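Local coordinates for protein argonaute (Aquifex aeolicus, PDB 1YVU) that uses short single-stranded DNA guides to bind complementary RNA targets and cleaves the target RNA with the help of magnesium, at residues A[18-23]-A[60-65]; A[49-54]-A[86-91]. All blocks are in the same frame, centred on the assembly; numbering follows the deposited sequence.

Contact 1: A[18-23]-A[60-65]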
# COMPACT_ATOMS: atom_id res chain seq x y z
N ASP A 18 20.66 22.28 -27.10
CA ASP A 18 20.16 21.91 -28.44
C ASP A 18 18.68 21.58 -28.21
O ASP A 18 18.32 20.47 -27.81
CB ASP A 18 20.94 20.69 -28.99
CG ASP A 18 20.58 20.35 -30.44
OD1 ASP A 18 19.68 19.51 -30.65
OD2 ASP A 18 21.20 20.90 -31.39
N THR A 19 17.85 22.59 -28.41
CA THR A 19 16.39 22.51 -28.21
C THR A 19 15.62 21.82 -29.37
O THR A 19 14.39 21.85 -29.40
CB THR A 19 15.81 23.93 -27.92
OG1 THR A 19 16.83 24.75 -27.32
CG2 THR A 19 14.67 23.87 -26.93
N THR A 20 16.36 21.19 -30.29
CA THR A 20 15.77 20.50 -31.45
C THR A 20 15.33 19.07 -31.11
O THR A 20 16.12 18.27 -30.59
CB THR A 20 16.71 20.48 -32.69
OG1 THR A 20 17.43 21.72 -32.78
CG2 THR A 20 15.90 20.29 -33.97
N PHE A 21 14.04 18.82 -31.36
CA PHE A 21 13.33 17.55 -31.11
C PHE A 21 12.60 16.97 -32.34
O PHE A 21 11.87 17.70 -33.03
CB PHE A 21 12.24 17.74 -30.02
CG PHE A 21 12.73 17.63 -28.61
CD1 PHE A 21 13.90 18.30 -28.18
CD2 PHE A 21 11.98 16.91 -27.69
CE1 PHE A 21 14.32 18.26 -26.83
CE2 PHE A 21 12.39 16.85 -26.32
CZ PHE A 21 13.56 17.53 -25.90
N THR A 22 12.71 15.65 -32.52
CA THR A 22 12.05 14.94 -33.61
C THR A 22 10.69 14.35 -33.16
O THR A 22 10.60 13.56 -32.22
CB THR A 22 12.97 13.83 -34.17
OG1 THR A 22 14.25 14.40 -34.48
CG2 THR A 22 12.39 13.23 -35.45
N VAL A 23 9.63 14.77 -33.85
CA VAL A 23 8.27 14.33 -33.56
C VAL A 23 7.90 13.08 -34.38
O VAL A 23 8.34 12.91 -35.52
CB VAL A 23 7.21 15.46 -33.83
CG1 VAL A 23 5.86 15.09 -33.25
CG2 VAL A 23 7.68 16.78 -33.25
N ALA A 60 14.27 13.64 -27.93
CA ALA A 60 15.38 14.57 -27.68
C ALA A 60 16.63 14.55 -28.56
O ALA A 60 17.66 14.00 -28.17
CB ALA A 60 15.77 14.51 -26.21
N GLY A 61 16.57 15.23 -29.70
CA GLY A 61 17.70 15.29 -30.60
C GLY A 61 17.40 14.91 -32.03
O GLY A 61 16.25 14.64 -32.40
N LYS A 62 18.47 14.86 -32.83
CA LYS A 62 18.37 14.53 -34.25
C LYS A 62 18.80 13.10 -34.57
O LYS A 62 19.87 12.65 -34.16
CB LYS A 62 19.20 15.51 -35.09
CG LYS A 62 18.80 16.97 -34.96
CD LYS A 62 19.56 17.85 -35.94
CE LYS A 62 19.21 19.32 -35.71
NZ LYS A 62 19.73 20.26 -36.76
N VAL A 63 17.90 12.40 -35.26
CA VAL A 63 18.12 11.03 -35.74
C VAL A 63 18.31 11.23 -37.25
O VAL A 63 17.41 11.75 -37.92
CB VAL A 63 16.87 10.09 -35.58
CG1 VAL A 63 17.30 8.62 -35.55
CG2 VAL A 63 16.05 10.45 -34.38
N GLU A 64 19.49 10.87 -37.76
CA GLU A 64 19.79 11.01 -39.19
C GLU A 64 19.08 9.91 -39.99
O GLU A 64 18.91 8.80 -39.49
CB GLU A 64 21.30 10.94 -39.43
CG GLU A 64 22.09 12.07 -38.78
CD GLU A 64 23.58 12.03 -39.09
OE1 GLU A 64 24.12 10.94 -39.40
OE2 GLU A 64 24.23 13.10 -39.01
N LYS A 65 18.63 10.27 -41.20
CA LYS A 65 17.93 9.38 -42.15
C LYS A 65 16.58 8.77 -41.68
O LYS A 65 16.05 7.88 -42.34
CB LYS A 65 18.87 8.25 -42.64
CG LYS A 65 20.22 8.68 -43.29
CD LYS A 65 21.24 7.53 -43.19
CE LYS A 65 22.60 7.88 -43.77
NZ LYS A 65 23.59 6.79 -43.51
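The hydroxyl of T22 donates a hydrogen bond to the backbone carbonyl of G61, OG1 to O 2.9 Å. OG1 lies in the carbonyl plane, with a C=O...donor angle of 151°. This bond ties two parts of the argonaute N-terminal domain together: the chain around the short strand 20-21 and the loop that leaves the hairpin of strands 50-53 and 56-59. A threonine suits the site because its OG1 can lie beside the backbone N, anti to the carbonyl carbon (chi1 -51°), which brings it to the G61 O, while a backbone bond between T22 and C59 fixes the main chain next door. G61 has a positive phi, and at its backbone angles a CB would be jammed against the carbonyl oxygen of A60, so the lack of a side chain lets the loop turn here. Just before it, A60 lies over one face of the F21 ring. Its CA sits 3.8 Å above the centre, only 6° off the ring normal, in a CH-pi contact, and its CB touches CZ. So small a residue lets the backbone lie directly on the aromatic face, with W58 also touching the ring. At the exposed side, the extended chain of K62 crosses T20 obliquely; OG1 of T20 is engaged by E87 and its methyl is left to pack. The ammonium of K62 and the carboxylate of D18 are near but not paired, NZ to OD2 5.6 Å. The aliphatic contact there is made by CE of K62, 3.9 Å from CG2 of T20.

Contact 2: A[49-54]-A[86-91]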
# COMPACT_ATOMS: atom_id res chain seq x y z
N PRO A 49 16.13 10.14 -25.58
CA PRO A 49 15.07 10.35 -24.59
C PRO A 49 13.75 10.79 -25.22
O PRO A 49 13.73 11.65 -26.10
CB PRO A 49 15.69 11.42 -23.71
CG PRO A 49 17.06 10.91 -23.56
CD PRO A 49 17.44 10.50 -24.97
N THR A 50 12.65 10.22 -24.76
CA THR A 50 11.36 10.50 -25.34
C THR A 50 10.28 10.82 -24.34
O THR A 50 10.32 10.38 -23.21
CB THR A 50 10.91 9.23 -26.18
OG1 THR A 50 11.91 8.93 -27.16
CG2 THR A 50 9.56 9.41 -26.89
N PHE A 51 9.35 11.67 -24.77
CA PHE A 51 8.18 11.98 -23.97
C PHE A 51 6.94 11.94 -24.87
O PHE A 51 7.04 12.10 -26.09
CB PHE A 51 8.32 13.27 -23.12
CG PHE A 51 8.22 14.57 -23.88
CD1 PHE A 51 6.96 15.15 -24.17
CD2 PHE A 51 9.38 15.26 -24.24
CE1 PHE A 51 6.85 16.39 -24.80
CE2 PHE A 51 9.29 16.53 -24.88
CZ PHE A 51 8.02 17.09 -25.16
N ARG A 52 5.79 11.73 -24.24
CA ARG A 52 4.51 11.64 -24.93
C ARG A 52 3.64 12.89 -24.72
O ARG A 52 3.16 13.14 -23.62
CB ARG A 52 3.77 10.39 -24.43
CG ARG A 52 2.64 9.85 -25.31
CD ARG A 52 1.63 9.09 -24.48
NE ARG A 52 0.61 9.99 -23.96
CZ ARG A 52 0.16 10.00 -22.71
NH1 ARG A 52 0.62 9.14 -21.81
NH2 ARG A 52 -0.74 10.91 -22.34
N ARG A 53 3.48 13.68 -25.79
CA ARG A 53 2.64 14.89 -25.79
C ARG A 53 1.38 14.46 -26.53
O ARG A 53 1.35 14.44 -27.76
CB ARG A 53 3.35 16.04 -26.53
CG ARG A 53 3.15 17.43 -25.91
CD ARG A 53 4.04 18.52 -26.56
NE ARG A 53 5.02 19.09 -25.63
CZ ARG A 53 5.71 20.22 -25.83
NH1 ARG A 53 5.55 20.93 -26.94
NH2 ARG A 53 6.55 20.65 -24.91
N GLU A 54 0.37 14.05 -25.76
CA GLU A 54 -0.92 13.55 -26.26
C GLU A 54 -0.78 12.39 -27.28
O GLU A 54 -0.67 11.23 -26.86
CB GLU A 54 -1.84 14.68 -26.80
CG GLU A 54 -2.23 15.82 -25.80
CD GLU A 54 -3.32 15.47 -24.77
OE1 GLU A 54 -4.18 14.59 -25.03
OE2 GLU A 54 -3.34 16.11 -23.69
N GLU A 86 10.26 19.98 -34.66
CA GLU A 86 9.61 21.06 -33.89
C GLU A 86 10.52 21.38 -32.69
O GLU A 86 11.21 20.50 -32.17
CB GLU A 86 8.20 20.66 -33.40
CG GLU A 86 7.05 21.35 -34.16
CD GLU A 86 5.74 21.33 -33.38
OE1 GLU A 86 5.53 22.28 -32.60
OE2 GLU A 86 4.93 20.39 -33.55
N GLU A 87 10.56 22.65 -32.28
CA GLU A 87 11.40 23.12 -31.18
C GLU A 87 10.65 23.25 -29.86
O GLU A 87 9.63 23.95 -29.76
CB GLU A 87 12.09 24.43 -31.54
CG GLU A 87 12.93 24.37 -32.83
CD GLU A 87 14.38 24.74 -32.61
OE1 GLU A 87 14.67 25.93 -32.32
OE2 GLU A 87 15.24 23.84 -32.75
N PHE A 88 11.22 22.61 -28.84
CA PHE A 88 10.72 22.49 -27.46
C PHE A 88 10.67 23.75 -26.56
O PHE A 88 11.70 24.36 -26.27
CB PHE A 88 11.53 21.36 -26.80
CG PHE A 88 11.20 21.09 -25.36
CD1 PHE A 88 10.03 20.40 -25.00
CD2 PHE A 88 12.10 21.48 -24.35
CE1 PHE A 88 9.77 20.09 -23.65
CE2 PHE A 88 11.83 21.18 -22.99
CZ PHE A 88 10.67 20.49 -22.65
N ARG A 89 9.49 24.04 -26.03
CA ARG A 89 9.30 25.21 -25.15
C ARG A 89 8.68 24.86 -23.79
O ARG A 89 7.55 25.30 -23.47
CB ARG A 89 8.43 26.26 -25.87
CG ARG A 89 8.92 26.64 -27.26
CD ARG A 89 8.34 27.94 -27.77
NE ARG A 89 8.68 29.07 -26.91
CZ ARG A 89 9.90 29.58 -26.74
NH1 ARG A 89 10.95 29.06 -27.36
NH2 ARG A 89 10.07 30.59 -25.91
N GLY A 90 9.42 24.08 -22.98
CA GLY A 90 8.96 23.65 -21.65
C GLY A 90 7.96 22.50 -21.68
O GLY A 90 7.55 22.08 -22.76
N PHE A 91 7.57 21.98 -20.51
CA PHE A 91 6.62 20.87 -20.46
C PHE A 91 5.22 21.33 -20.14
O PHE A 91 5.02 22.42 -19.57
CB PHE A 91 7.00 19.85 -19.38
CG PHE A 91 8.41 19.36 -19.46
CD1 PHE A 91 9.43 19.99 -18.72
CD2 PHE A 91 8.74 18.23 -20.24
CE1 PHE A 91 10.77 19.50 -18.75
CE2 PHE A 91 10.08 17.72 -20.29
CZ PHE A 91 11.09 18.36 -19.54
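F51 and F88 meet at an oblique angle, their ring centroids 5.7 Å apart and their planes at 62°, with CZ of F51 3.8 Å from CE1 of F88. Beside them R53 brings its guanidinium against the same part of F88, NH2 lying 3.5 Å from CD1, the two planes turned 32° from each other. That NH2 also comes within 2.8 Å of the G90 carbonyl O, at the guanidinium edge, but the angle is too poor for a hydrogen bond. Glycine suits position 90: its phi is positive, and its backbone N lies over the centre of the F88 ring. F91 follows, with F88 CZ over its own face.

Outside this shell, W58 on the paired strand 56-59 meets the F51 ring and makes a cation-pi contact with R53, while L100 of helix 94-107 packs on F51. A chi1 of 75° sets CG of F51 between its backbone N and carbonyl carbon, with the ring toward the 86-91 segment. With an alanine in place of F51, F88 would probably lose an apolar neighbour, and W58 and L100 a packing partner. This is a mixed cluster of the N-terminal domain: phenylalanines supply the apolar bulk, and the arginine, long enough to span from strand to loop, probably gains from its cation-pi contact with W58 as well as from a weak, long ion pair with E96.

Contacts 1 and 2 are neighbouring parts of the N-terminal domain, their centres 11 Å apart, and their segments alternate along the chain. Strand 20-21 of contact 1 pairs with strand 86-87 of contact 2, where the T20 OG1 and E87 OE2 atoms, 3.0 Å apart, probably form a hydrogen bond. On the hairpin side, A60 N probably bonds to P49 O at 2.8 Å. The aromatic rings also join the two: F21 lies nearly parallel to F88, and F21 CE2 packs 3.4 Å from F51 CE2. Both are packing contacts within the N-terminal domain, away from the PIWI catalytic site, where D502 and D683 hold calcium.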